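Local coordinates for protein NADH oxidase (Thermus thermophilus, PDB 6RVB) that reduces coenzyme A disulfide with electrons from NADH, working as a flavoprotein with bound FAD, at residues R400-L404 against W432-L436; G350-K354 against V378-G382; L146-R150 against F168-Q174. All blocks are in the same frame, centred on the assembly; numbering follows the deposited sequence.

Interaction 1 (R400-L404 against W432-L436)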
ATOM      1  N   ARG A 400      -0.266   0.927  -3.155  1.00 37.73           N
ATOM      2  CA  ARG A 400       0.951   0.314  -3.635  1.00 33.88           C
ATOM      3  C   ARG A 400       1.887   1.398  -4.303  1.00 34.34           C
ATOM      4  O   ARG A 400       3.074   1.239  -4.374  1.00 34.20           O
ATOM      5  CB  ARG A 400       0.616  -0.812  -4.610  1.00 32.90           C
ATOM      6  CG  ARG A 400       0.442  -2.166  -4.024  1.00 40.78           C
ATOM      7  CD  ARG A 400      -0.148  -3.160  -4.975  1.00 34.53           C
ATOM      8  NE  ARG A 400      -1.556  -3.248  -4.673  1.00 40.29           N
ATOM      9  CZ  ARG A 400      -2.146  -4.342  -4.227  1.00 43.39           C
ATOM     10  NH1 ARG A 400      -1.467  -5.453  -4.067  1.00 34.45           N
ATOM     11  NH2 ARG A 400      -3.441  -4.313  -3.952  1.00 47.83           N
ATOM     12  N   ILE A 401       1.351   2.523  -4.754  1.00 33.08           N
ATOM     13  CA  ILE A 401       2.186   3.556  -5.311  1.00 32.80           C
ATOM     14  C   ILE A 401       3.342   3.859  -4.375  1.00 36.62           C
ATOM     15  O   ILE A 401       4.422   4.189  -4.839  1.00 35.70           O
ATOM     16  CB  ILE A 401       1.398   4.855  -5.547  1.00 36.54           C
ATOM     17  CG1 ILE A 401       2.151   5.762  -6.495  1.00 31.79           C
ATOM     18  CG2 ILE A 401       1.239   5.604  -4.324  1.00 26.88           C
ATOM     19  CD1 ILE A 401       2.104   5.342  -7.839  1.00 31.70           C
ATOM     20  N   ASP A 402       3.138   3.734  -3.062  1.00 32.09           N
ATOM     21  CA  ASP A 402       4.184   4.060  -2.108  1.00 32.05           C
ATOM     22  C   ASP A 402       5.439   3.221  -2.378  1.00 39.16           C
ATOM     23  O   ASP A 402       6.547   3.689  -2.210  1.00 36.98           O
ATOM     24  CB  ASP A 402       3.686   3.964  -0.636  1.00 25.10           C
ATOM     25  CG  ASP A 402       2.898   5.181  -0.215  1.00 48.01           C
ATOM     26  OD1 ASP A 402       3.009   6.221  -0.943  1.00 53.68           O
ATOM     27  OD2 ASP A 402       2.137   5.158   0.821  1.00 49.82           O
ATOM     28  N   VAL A 403       5.269   1.983  -2.840  1.00 34.60           N
ATOM     29  CA  VAL A 403       6.388   1.139  -3.125  1.00 33.32           C
ATOM     30  C   VAL A 403       7.282   1.764  -4.187  1.00 38.38           C
ATOM     31  O   VAL A 403       8.500   1.836  -4.031  1.00 35.18           O
ATOM     32  CB  VAL A 403       5.988  -0.266  -3.563  1.00 30.11           C
ATOM     33  CG1 VAL A 403       7.266  -1.052  -3.963  1.00 24.41           C
ATOM     34  CG2 VAL A 403       5.399  -0.966  -2.389  1.00 33.79           C
ATOM     35  N   LEU A 404       6.674   2.256  -5.258  1.00 36.46           N
ATOM     36  CA  LEU A 404       7.437   2.796  -6.346  1.00 33.34           C
ATOM     37  C   LEU A 404       8.080   4.065  -5.913  1.00 38.94           C
ATOM     38  O   LEU A 404       9.208   4.310  -6.309  1.00 38.37           O
ATOM     39  CB  LEU A 404       6.554   3.040  -7.540  1.00 32.80           C
ATOM     40  CG  LEU A 404       5.755   1.891  -8.117  1.00 33.92           C
ATOM     41  CD1 LEU A 404       4.812   2.521  -9.139  1.00 34.67           C
ATOM     42  CD2 LEU A 404       6.719   0.946  -8.723  1.00 32.26           C
ATOM     43  N   TRP A 432       0.723 -13.340  -7.377  1.00 41.63           N
ATOM     44  CA  TRP A 432       1.612 -12.307  -7.874  1.00 40.44           C
ATOM     45  C   TRP A 432       1.097 -10.866  -7.688  1.00 42.78           C
ATOM     46  O   TRP A 432       0.058 -10.540  -8.253  1.00 39.51           O
ATOM     47  CB  TRP A 432       1.801 -12.552  -9.353  1.00 39.29           C
ATOM     48  CG  TRP A 432       2.685 -13.758  -9.622  1.00 39.11           C
ATOM     49  CD1 TRP A 432       2.285 -14.951 -10.048  1.00 39.23           C
ATOM     50  CD2 TRP A 432       4.092 -13.836  -9.441  1.00 30.87           C
ATOM     51  NE1 TRP A 432       3.344 -15.774 -10.181  1.00 39.06           N
ATOM     52  CE2 TRP A 432       4.471 -15.096  -9.794  1.00 41.60           C
ATOM     53  CE3 TRP A 432       5.053 -12.937  -9.051  1.00 35.48           C
ATOM     54  CZ2 TRP A 432       5.787 -15.515  -9.727  1.00 45.87           C
ATOM     55  CZ3 TRP A 432       6.307 -13.339  -8.965  1.00 44.90           C
ATOM     56  CH2 TRP A 432       6.686 -14.617  -9.310  1.00 47.07           C
ATOM     57  N   ASP A 433       1.772 -10.018  -6.892  1.00 42.04           N
ATOM     58  CA  ASP A 433       1.227  -8.663  -6.681  1.00 39.72           C
ATOM     59  C   ASP A 433       1.135  -7.948  -8.008  1.00 39.28           C
ATOM     60  O   ASP A 433       1.964  -8.173  -8.838  1.00 36.85           O
ATOM     61  CB  ASP A 433       2.127  -7.837  -5.774  1.00 38.84           C
ATOM     62  CG  ASP A 433       1.491  -6.517  -5.396  1.00 50.23           C
ATOM     63  OD1 ASP A 433       1.694  -5.532  -6.138  1.00 41.61           O
ATOM     64  OD2 ASP A 433       0.789  -6.458  -4.344  1.00 56.88           O
ATOM     65  N   PRO A 434       0.153  -7.057  -8.209  1.00 38.18           N
ATOM     66  CA  PRO A 434       0.177  -6.355  -9.466  1.00 34.25           C
ATOM     67  C   PRO A 434       1.458  -5.568  -9.726  1.00 45.52           C
ATOM     68  O   PRO A 434       1.815  -5.512 -10.886  1.00 54.73           O
ATOM     69  CB  PRO A 434      -1.002  -5.450  -9.376  1.00 31.44           C
ATOM     70  CG  PRO A 434      -1.874  -6.135  -8.608  1.00 36.58           C
ATOM     71  CD  PRO A 434      -1.123  -6.855  -7.557  1.00 38.26           C
ATOM     72  N   LEU A 435       2.168  -4.996  -8.750  1.00 42.32           N
ATOM     73  CA  LEU A 435       3.478  -4.447  -9.042  1.00 35.53           C
ATOM     74  C   LEU A 435       4.409  -5.546  -9.705  1.00 37.61           C
ATOM     75  O   LEU A 435       5.095  -5.260 -10.652  1.00 34.49           O
ATOM     76  CB  LEU A 435       4.068  -3.872  -7.776  1.00 29.68           C
ATOM     77  CG  LEU A 435       3.337  -2.693  -7.251  1.00 33.19           C
ATOM     78  CD1 LEU A 435       3.857  -2.348  -5.897  1.00 31.09           C
ATOM     79  CD2 LEU A 435       3.563  -1.599  -8.186  1.00 27.73           C
ATOM     80  N   LEU A 436       4.457  -6.776  -9.213  1.00 34.70           N
ATOM     81  CA  LEU A 436       5.353  -7.752  -9.786  1.00 35.27           C
ATOM     82  C   LEU A 436       4.883  -8.078 -11.209  1.00 40.70           C
ATOM     83  O   LEU A 436       5.693  -8.345 -12.077  1.00 36.76           O
ATOM     84  CB  LEU A 436       5.480  -9.043  -8.937  1.00 25.91           C
ATOM     85  CG  LEU A 436       5.895  -8.579  -7.583  1.00 33.25           C
ATOM     86  CD1 LEU A 436       6.102  -9.733  -6.768  1.00 32.38           C
ATOM     87  CD2 LEU A 436       7.157  -7.724  -7.669  1.00 35.21           C
TER
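Arg400 and Asp433 supply the polar half of this buried contact. NH1 of Arg400 donates to OD2 of Asp433 in a salt bridge modelled at 2.5 Å, a length not to be read closely at this resolution. The oxygen lies at the edge of the guanidinium, near its plane, while the carboxylate is turned 43° against it. The two side chains run past one another in opposite directions, and the CD methylene of Arg400 lies beside the other oxygen, 3.2 Å from Asp433 OD1. OD2 takes the arginine, whereas OD1 accepts Leu435 N at 2.7 Å, on its anti side and 19° out of the carboxylate plane, which makes Asp433 the N-cap of helix 434-438. Having CG trans to its own backbone N (chi1 -172°) lets one group serve both. The positive end of the helix and the guanidinium would together be expected to favour the ionised form. Replacing Asp433 by alanine would probably leave Leu435 N without its cap and Arg400 NH1 without its counter-charge, with Asp362 still holding NH2.

The apolar half centres on Leu435. Its CD1 reaches Val403 CB at 3.8 Å and is equally far from CB of Arg400, while CD2 meets Leu404 CD2 at 4.1 Å. One branched end is thus shared among Arg400, Val403 and Leu404, where helix 401-409 begins.

Asp402 and Val403 also pack on the second subunit, and Asp402 OD1 bonds to Ala423 N there. An N-capping aspartate that also carries an ion pair, with a leucine packed beside it, joins the starts of helices 401-409 and 434-438 in the dimerisation domain, beside the subunit interface.

Interaction 2 (G350-K354 against V378-G382)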
ATOM      1  N   GLY A 350      14.158  13.652 -22.467  1.00 46.45           N
ATOM      2  CA  GLY A 350      15.206  12.944 -23.148  1.00 42.19           C
ATOM      3  C   GLY A 350      15.549  11.513 -22.823  1.00 46.83           C
ATOM      4  O   GLY A 350      16.440  10.962 -23.398  1.00 51.40           O
ATOM      5  N   PHE A 351      14.900  10.884 -21.871  1.00 50.20           N
ATOM      6  CA  PHE A 351      15.348   9.562 -21.560  1.00 49.09           C
ATOM      7  C   PHE A 351      14.929   8.639 -22.688  1.00 52.72           C
ATOM      8  O   PHE A 351      13.987   8.936 -23.413  1.00 48.25           O
ATOM      9  CB  PHE A 351      14.624   9.135 -20.367  1.00 47.57           C
ATOM     10  CG  PHE A 351      15.030   9.797 -19.159  1.00 48.26           C
ATOM     11  CD1 PHE A 351      16.080   9.264 -18.400  1.00 50.50           C
ATOM     12  CD2 PHE A 351      14.321  10.890 -18.677  1.00 49.62           C
ATOM     13  CE1 PHE A 351      16.442   9.854 -17.209  1.00 51.53           C
ATOM     14  CE2 PHE A 351      14.684  11.487 -17.490  1.00 37.59           C
ATOM     15  CZ  PHE A 351      15.751  10.984 -16.771  1.00 38.61           C
ATOM     16  N   TRP A 352      15.588   7.509 -22.829  1.00 47.13           N
ATOM     17  CA  TRP A 352      15.036   6.571 -23.740  1.00 52.02           C
ATOM     18  C   TRP A 352      14.068   5.735 -22.977  1.00 51.94           C
ATOM     19  O   TRP A 352      14.395   4.657 -22.524  1.00 56.87           O
ATOM     20  CB  TRP A 352      16.126   5.708 -24.379  1.00 66.68           C
ATOM     21  CG  TRP A 352      16.985   6.443 -25.391  1.00 73.36           C
ATOM     22  CD1 TRP A 352      17.162   7.777 -25.477  1.00 61.72           C
ATOM     23  CD2 TRP A 352      17.733   5.866 -26.462  1.00 82.16           C
ATOM     24  NE1 TRP A 352      17.999   8.066 -26.499  1.00 62.15           N
ATOM     25  CE2 TRP A 352      18.353   6.915 -27.138  1.00 75.58           C
ATOM     26  CE3 TRP A 352      17.939   4.558 -26.917  1.00 87.88           C
ATOM     27  CZ2 TRP A 352      19.149   6.712 -28.271  1.00 82.22           C
ATOM     28  CZ3 TRP A 352      18.763   4.345 -28.027  1.00 80.12           C
ATOM     29  CH2 TRP A 352      19.352   5.415 -28.692  1.00 79.39           C
ATOM     30  N   ALA A 353      12.846   6.211 -22.862  1.00 48.82           N
ATOM     31  CA  ALA A 353      11.865   5.584 -21.980  1.00 45.66           C
ATOM     32  C   ALA A 353      10.793   4.691 -22.590  1.00 37.13           C
ATOM     33  O   ALA A 353      10.432   4.858 -23.689  1.00 47.40           O
ATOM     34  CB  ALA A 353      11.225   6.643 -21.174  1.00 47.58           C
ATOM     35  N   LYS A 354      10.268   3.765 -21.827  1.00 40.25           N
ATOM     36  CA  LYS A 354       9.244   2.869 -22.274  1.00 47.00           C
ATOM     37  C   LYS A 354       8.204   2.807 -21.159  1.00 47.20           C
ATOM     38  O   LYS A 354       8.498   3.124 -20.023  1.00 48.43           O
ATOM     39  CB  LYS A 354       9.851   1.478 -22.571  1.00 46.24           C
ATOM     40  CG  LYS A 354      10.518   1.373 -23.969  1.00 49.98           C
ATOM     41  CD  LYS A 354      11.144  -0.004 -24.177  1.00 64.92           C
ATOM     42  CE  LYS A 354      11.325  -0.352 -25.651  1.00 85.88           C
ATOM     43  NZ  LYS A 354      10.069  -0.158 -26.482  1.00 88.89           N
ATOM     44  N   VAL A 378       6.905   3.264 -15.757  1.00 37.52           N
ATOM     45  CA  VAL A 378       7.668   4.031 -16.776  1.00 36.40           C
ATOM     46  C   VAL A 378       9.154   3.838 -16.471  1.00 41.06           C
ATOM     47  O   VAL A 378       9.605   4.133 -15.377  1.00 42.09           O
ATOM     48  CB  VAL A 378       7.285   5.523 -16.661  1.00 35.92           C
ATOM     49  CG1 VAL A 378       8.028   6.351 -17.544  1.00 37.32           C
ATOM     50  CG2 VAL A 378       5.847   5.664 -17.005  1.00 40.35           C
ATOM     51  N   TYR A 379       9.913   3.266 -17.387  1.00 42.64           N
ATOM     52  CA  TYR A 379      11.329   2.938 -17.103  1.00 44.85           C
ATOM     53  C   TYR A 379      12.289   3.344 -18.248  1.00 48.76           C
ATOM     54  O   TYR A 379      11.845   3.752 -19.294  1.00 43.22           O
ATOM     55  CB  TYR A 379      11.507   1.464 -16.780  1.00 35.64           C
ATOM     56  CG  TYR A 379      10.949   0.560 -17.824  1.00 39.65           C
ATOM     57  CD1 TYR A 379       9.566   0.331 -17.977  1.00 41.03           C
ATOM     58  CD2 TYR A 379      11.780  -0.017 -18.703  1.00 43.75           C
ATOM     59  CE1 TYR A 379       9.083  -0.496 -18.982  1.00 50.11           C
ATOM     60  CE2 TYR A 379      11.327  -0.811 -19.682  1.00 46.38           C
ATOM     61  CZ  TYR A 379      10.008  -1.085 -19.839  1.00 54.96           C
ATOM     62  OH  TYR A 379       9.705  -1.949 -20.895  1.00 57.25           O
ATOM     63  N   GLU A 380      13.599   3.266 -18.017  1.00 50.52           N
ATOM     64  CA  GLU A 380      14.632   3.641 -18.977  1.00 41.93           C
ATOM     65  C   GLU A 380      15.058   2.407 -19.743  1.00 54.17           C
ATOM     66  O   GLU A 380      15.173   1.343 -19.179  1.00 53.61           O
ATOM     67  CB  GLU A 380      15.822   4.185 -18.247  1.00 42.43           C
ATOM     68  CG  GLU A 380      16.761   4.874 -19.133  1.00 63.63           C
ATOM     69  CD  GLU A 380      17.882   5.659 -18.462  1.00 67.67           C
ATOM     70  OE1 GLU A 380      18.371   6.543 -19.185  1.00 74.93           O
ATOM     71  OE2 GLU A 380      18.312   5.390 -17.307  1.00 53.78           O
ATOM     72  N   GLU A 381      15.262   2.514 -21.047  1.00 57.06           N
ATOM     73  CA  GLU A 381      15.374   1.337 -21.846  1.00 51.83           C
ATOM     74  C   GLU A 381      16.463   0.398 -21.415  1.00 62.76           C
ATOM     75  O   GLU A 381      16.238  -0.816 -21.230  1.00 70.52           O
ATOM     76  CB  GLU A 381      15.652   1.763 -23.249  1.00 68.44           C
ATOM     77  CG  GLU A 381      15.008   0.883 -24.376  1.00 82.81           C
ATOM     78  CD  GLU A 381      15.141   1.598 -25.698  1.00 92.68           C
ATOM     79  OE1 GLU A 381      16.278   1.640 -26.194  1.00102.97           O
ATOM     80  OE2 GLU A 381      14.164   2.187 -26.193  1.00 80.67           O
ATOM     81  N   GLY A 382      17.668   0.911 -21.275  1.00 47.23           N
ATOM     82  CA  GLY A 382      18.749  -0.041 -21.097  1.00 49.72           C
ATOM     83  C   GLY A 382      18.979  -0.461 -19.678  1.00 58.71           C
ATOM     84  O   GLY A 382      19.006  -1.637 -19.354  1.00 54.18           O
TER
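Glu381 N gives its hydrogen to Trp352 O at 2.7 Å, the shortest polar bond between the two segments, approaching nearly along the C=O axis. Trp352 is the centre of an inverse gamma turn, and its carbonyl meets the amide just where the opposing strand ends. Lys354 N donates to Tyr379 O and Tyr379 N to Lys354 O, both at 3.0 Å, which is the reciprocal pair of bonds of an antiparallel hydrogen-bonded position. Ala353 and Glu380 form the neighbouring non-hydrogen-bonded pair, where Ala353 CA approaches Tyr379 O in a CA-H...O contact.

These bonds close the open end of the hairpin made by strands 353-361 and 372-380, the former an outer strand, within this chain, of the antiparallel sheet of the dimerisation domain. The two faces of the sheet are furnished differently here. On the face of Ala353 and Glu380, the alanine packs on helix 343-348, while Glu380 OE1 comes to the edge of the Phe351 ring, 3.6 Å from CD1 and near the ring plane. Carboxylate and ring stand 78° apart, and OE2 is bound by Thr383 OG1.

On the other face Lys354 CB sits over the Tyr379 ring, 4.2 Å from its centroid and 28° off the normal, a CH-pi contact. Tyr379 carries CG between its backbone N and carbonyl carbon (chi1 54°), a rotation that swings the ring across toward the lysine. Beyond CB, the lysine chain leads away and crosses Glu381 at a slant, its CD 4.0 Å from Glu381 CG. The opposite charges stay apart, with Lys354 NZ and Glu381 OE2 at 4.7 Å. The other oxygen of this carboxylate, OE1, lies in the plane of the Trp352 indole at its CE3 edge.

Interaction 3 (L146-R150 against F168-Q174)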
ATOM      1  N   LEU A 146     -24.896  25.936  -3.660  1.00 44.77           N
ATOM      2  CA  LEU A 146     -25.135  24.593  -3.991  1.00 48.40           C
ATOM      3  C   LEU A 146     -26.587  24.076  -3.825  1.00 54.84           C
ATOM      4  O   LEU A 146     -27.153  23.419  -4.718  1.00 58.39           O
ATOM      5  CB  LEU A 146     -24.096  23.746  -3.267  1.00 49.13           C
ATOM      6  CG  LEU A 146     -23.136  22.794  -3.973  1.00 44.80           C
ATOM      7  CD1 LEU A 146     -23.032  23.046  -5.476  1.00 40.88           C
ATOM      8  CD2 LEU A 146     -21.794  22.936  -3.329  1.00 37.71           C
ATOM      9  N   PRO A 147     -27.217  24.324  -2.683  1.00 62.98           N
ATOM     10  CA  PRO A 147     -28.626  23.818  -2.644  1.00 67.64           C
ATOM     11  C   PRO A 147     -29.403  24.806  -3.480  1.00 71.20           C
ATOM     12  O   PRO A 147     -29.119  25.998  -3.373  1.00 87.02           O
ATOM     13  CB  PRO A 147     -28.994  23.955  -1.187  1.00 52.28           C
ATOM     14  CG  PRO A 147     -28.132  25.134  -0.758  1.00 54.31           C
ATOM     15  CD  PRO A 147     -26.856  25.150  -1.524  1.00 46.42           C
ATOM     16  N   GLN A 148     -30.297  24.385  -4.334  1.00 57.55           N
ATOM     17  CA  GLN A 148     -30.696  25.294  -5.444  1.00 76.18           C
ATOM     18  C   GLN A 148     -29.886  25.020  -6.684  1.00 72.43           C
ATOM     19  O   GLN A 148     -29.502  25.933  -7.365  1.00 57.16           O
ATOM     20  CB  GLN A 148     -30.545  26.778  -5.130  1.00 52.57           C
ATOM     21  CG  GLN A 148     -31.850  27.488  -4.810  1.00 80.21           C
ATOM     22  CD  GLN A 148     -32.408  27.108  -3.429  1.00105.34           C
ATOM     23  OE1 GLN A 148     -33.382  26.294  -3.294  1.00 86.40           O
ATOM     24  NE2 GLN A 148     -31.781  27.684  -2.376  1.00 95.05           N
ATOM     25  N   ALA A 149     -29.675  23.726  -6.945  1.00 87.09           N
ATOM     26  CA  ALA A 149     -28.828  23.167  -8.004  1.00 61.93           C
ATOM     27  C   ALA A 149     -28.291  24.209  -8.875  1.00 53.76           C
ATOM     28  O   ALA A 149     -27.624  25.066  -8.299  1.00 49.06           O
ATOM     29  CB  ALA A 149     -29.542  22.094  -8.759  1.00 66.39           C
ATOM     30  N   ARG A 150     -28.481  24.152 -10.213  1.00 48.68           N
ATOM     31  CA  ARG A 150     -29.094  23.067 -11.011  1.00 51.49           C
ATOM     32  C   ARG A 150     -28.166  22.399 -12.053  1.00 57.17           C
ATOM     33  O   ARG A 150     -28.120  21.162 -12.194  1.00 54.97           O
ATOM     34  CB  ARG A 150     -30.328  23.531 -11.755  1.00 54.94           C
ATOM     35  CG  ARG A 150     -31.630  23.578 -11.031  1.00 60.75           C
ATOM     36  CD  ARG A 150     -32.705  24.195 -11.989  1.00110.67           C
ATOM     37  NE  ARG A 150     -34.105  24.001 -11.566  1.00136.19           N
ATOM     38  CZ  ARG A 150     -35.189  24.261 -12.316  1.00137.33           C
ATOM     39  NH1 ARG A 150     -35.069  24.726 -13.576  1.00123.66           N
ATOM     40  NH2 ARG A 150     -36.409  24.052 -11.798  1.00113.57           N
ATOM     41  N   PHE A 168     -20.275  17.964  -6.711  1.00 41.64           N
ATOM     42  CA  PHE A 168     -21.486  18.426  -7.343  1.00 42.57           C
ATOM     43  C   PHE A 168     -22.478  17.313  -7.729  1.00 49.78           C
ATOM     44  O   PHE A 168     -23.650  17.537  -7.646  1.00 46.24           O
ATOM     45  CB  PHE A 168     -21.140  19.222  -8.578  1.00 48.44           C
ATOM     46  CG  PHE A 168     -20.334  20.446  -8.299  1.00 46.73           C
ATOM     47  CD1 PHE A 168     -20.133  20.853  -7.028  1.00 42.01           C
ATOM     48  CD2 PHE A 168     -19.784  21.200  -9.331  1.00 39.28           C
ATOM     49  CE1 PHE A 168     -19.365  21.997  -6.767  1.00 43.14           C
ATOM     50  CE2 PHE A 168     -19.000  22.325  -9.076  1.00 39.17           C
ATOM     51  CZ  PHE A 168     -18.812  22.740  -7.807  1.00 39.27           C
ATOM     52  N   ARG A 169     -22.049  16.138  -8.188  1.00 47.25           N
ATOM     53  CA  ARG A 169     -23.046  15.154  -8.577  1.00 46.29           C
ATOM     54  C   ARG A 169     -23.743  14.676  -7.297  1.00 48.07           C
ATOM     55  O   ARG A 169     -24.976  14.588  -7.237  1.00 52.12           O
ATOM     56  CB  ARG A 169     -22.420  14.010  -9.327  1.00 40.82           C
ATOM     57  CG  ARG A 169     -21.977  14.331 -10.656  1.00 47.56           C
ATOM     58  CD  ARG A 169     -23.114  14.400 -11.636  1.00 53.89           C
ATOM     59  NE  ARG A 169     -23.824  13.152 -11.776  1.00 54.40           N
ATOM     60  CZ  ARG A 169     -25.112  13.021 -11.520  1.00 53.59           C
ATOM     61  NH1 ARG A 169     -25.806  14.090 -11.168  1.00 46.50           N
ATOM     62  NH2 ARG A 169     -25.681  11.830 -11.657  1.00 58.42           N
ATOM     63  N   LYS A 170     -22.959  14.381  -6.263  1.00 44.27           N
ATOM     64  CA  LYS A 170     -23.481  13.915  -4.970  1.00 43.83           C
ATOM     65  C   LYS A 170     -24.488  14.918  -4.373  1.00 43.14           C
ATOM     66  O   LYS A 170     -25.239  14.619  -3.486  1.00 43.36           O
ATOM     67  CB  LYS A 170     -22.339  13.705  -3.944  1.00 44.39           C
ATOM     68  CG  LYS A 170     -21.510  12.499  -4.183  1.00 48.94           C
ATOM     69  CD  LYS A 170     -20.677  12.016  -3.001  1.00 44.80           C
ATOM     70  CE  LYS A 170     -19.842  10.823  -3.528  1.00 52.13           C
ATOM     71  NZ  LYS A 170     -18.920  10.165  -2.578  1.00 71.02           N
ATOM     72  N   ARG A 171     -24.443  16.133  -4.839  1.00 43.76           N
ATOM     73  CA  ARG A 171     -25.372  17.176  -4.439  1.00 48.51           C
ATOM     74  C   ARG A 171     -26.510  17.378  -5.423  1.00 52.82           C
ATOM     75  O   ARG A 171     -27.198  18.359  -5.395  1.00 49.75           O
ATOM     76  CB  ARG A 171     -24.607  18.461  -4.322  1.00 46.81           C
ATOM     77  CG  ARG A 171     -23.877  18.437  -3.064  1.00 44.09           C
ATOM     78  CD  ARG A 171     -24.893  18.735  -1.980  1.00 43.45           C
ATOM     79  NE  ARG A 171     -24.434  19.850  -1.198  1.00 44.22           N
ATOM     80  CZ  ARG A 171     -25.218  20.819  -0.805  1.00 50.73           C
ATOM     81  NH1 ARG A 171     -26.521  20.781  -1.088  1.00 58.01           N
ATOM     82  NH2 ARG A 171     -24.679  21.795  -0.116  1.00 45.85           N
ATOM     83  N   GLY A 172     -26.670  16.427  -6.322  1.00 51.54           N
ATOM     84  CA  GLY A 172     -27.698  16.544  -7.303  1.00 44.25           C
ATOM     85  C   GLY A 172     -27.562  17.326  -8.552  1.00 41.09           C
ATOM     86  O   GLY A 172     -28.435  17.126  -9.339  1.00 52.30           O
ATOM     87  N   LEU A 173     -26.561  18.172  -8.758  1.00 42.49           N
ATOM     88  CA  LEU A 173     -26.496  19.000  -9.984  1.00 46.40           C
ATOM     89  C   LEU A 173     -26.191  18.144 -11.194  1.00 44.74           C
ATOM     90  O   LEU A 173     -25.741  16.993 -11.067  1.00 38.45           O
ATOM     91  CB  LEU A 173     -25.475  20.136  -9.917  1.00 41.23           C
ATOM     92  CG  LEU A 173     -25.133  20.757  -8.602  1.00 44.76           C
ATOM     93  CD1 LEU A 173     -24.522  22.039  -8.830  1.00 43.13           C
ATOM     94  CD2 LEU A 173     -26.286  20.941  -7.773  1.00 44.12           C
ATOM     95  N   GLN A 174     -26.486  18.655 -12.381  1.00 40.73           N
ATOM     96  CA  GLN A 174     -26.051  17.891 -13.489  1.00 50.82           C
ATOM     97  C   GLN A 174     -24.715  18.529 -13.811  1.00 59.77           C
ATOM     98  O   GLN A 174     -24.582  19.754 -13.711  1.00 60.57           O
ATOM     99  CB  GLN A 174     -27.099  17.796 -14.604  1.00 46.60           C
ATOM    100  CG  GLN A 174     -27.498  19.087 -15.307  1.00 72.31           C
ATOM    101  CD  GLN A 174     -28.346  18.825 -16.624  1.00 90.23           C
ATOM    102  OE1 GLN A 174     -28.640  17.659 -16.921  1.00 97.66           O
ATOM    103  NE2 GLN A 174     -28.737  19.898 -17.381  1.00 75.17           N
TER
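Leu146 and Leu173 form the closely packed half of this contact, their side chains crossing at about a right angle. CD1 of Leu146 is the shared point: it lies 3.8 Å from Leu173 CD1 and 4.0 Å from CD1 of Phe168, whose ring it meets obliquely. The second branch of Leu173 turns to the loop, where CD2 touches CB of Ala149 at 3.6 Å. One leucine therefore bridges Leu146 and Ala149. Leu236 and Leu238 of strand 236-239 extend this apolar cluster, touching Leu146 and Phe168 respectively. A firm backbone link lies at the strand end, where Gln174 N donates to Arg150 O at 3.0 Å.

Arg171 and the solvent-exposed Pro147 form the looser side. Arg171 lays one face of its guanidinium over Leu146 CB, which stands 3.8 Å from NH2, while NH1 is 4.0 Å from Pro147 CB. Bends at chi2 and chi3 (-77° and -125°) fold the chain back over the loop in this way, and NE is occupied by Leu50 O. The guanidinium thus acts here as a flat lid over carbon atoms, making no bond to the loop.

Gly172, with positive phi, ends helix 159-170 in a Schellman motif and turns the chain into strand 174-178. Strand 151-155, the helix and strand 174-178 make the beta-alpha-beta crossover of a Rossmann-type domain, whose Ile160 binds NAD; the contact ties that unit together at the end of the helix opposite Ile160.

Read from the N terminus, the three contacts follow in series, with none enclosing or crossing another. Interaction 3 comes first, closing a loop of 17 residues that holds strand 151-155 and most of helix 159-170 in the nucleotide-binding part of the chain. Interaction 2 then closes the hairpin of strands 353-361 and 372-380. Interaction 1 follows, bringing the start of helix 401-409 to helix 434-438 near the C terminus. The last two share the dimerisation domain, their centres about 19 Å apart, and strand 372-380 links them, since Leu404 and Pro434 both pack on it. Interaction 3 stands apart, its centre about 37 Å from that of interaction 1 and about 45 Å from that of interaction 2.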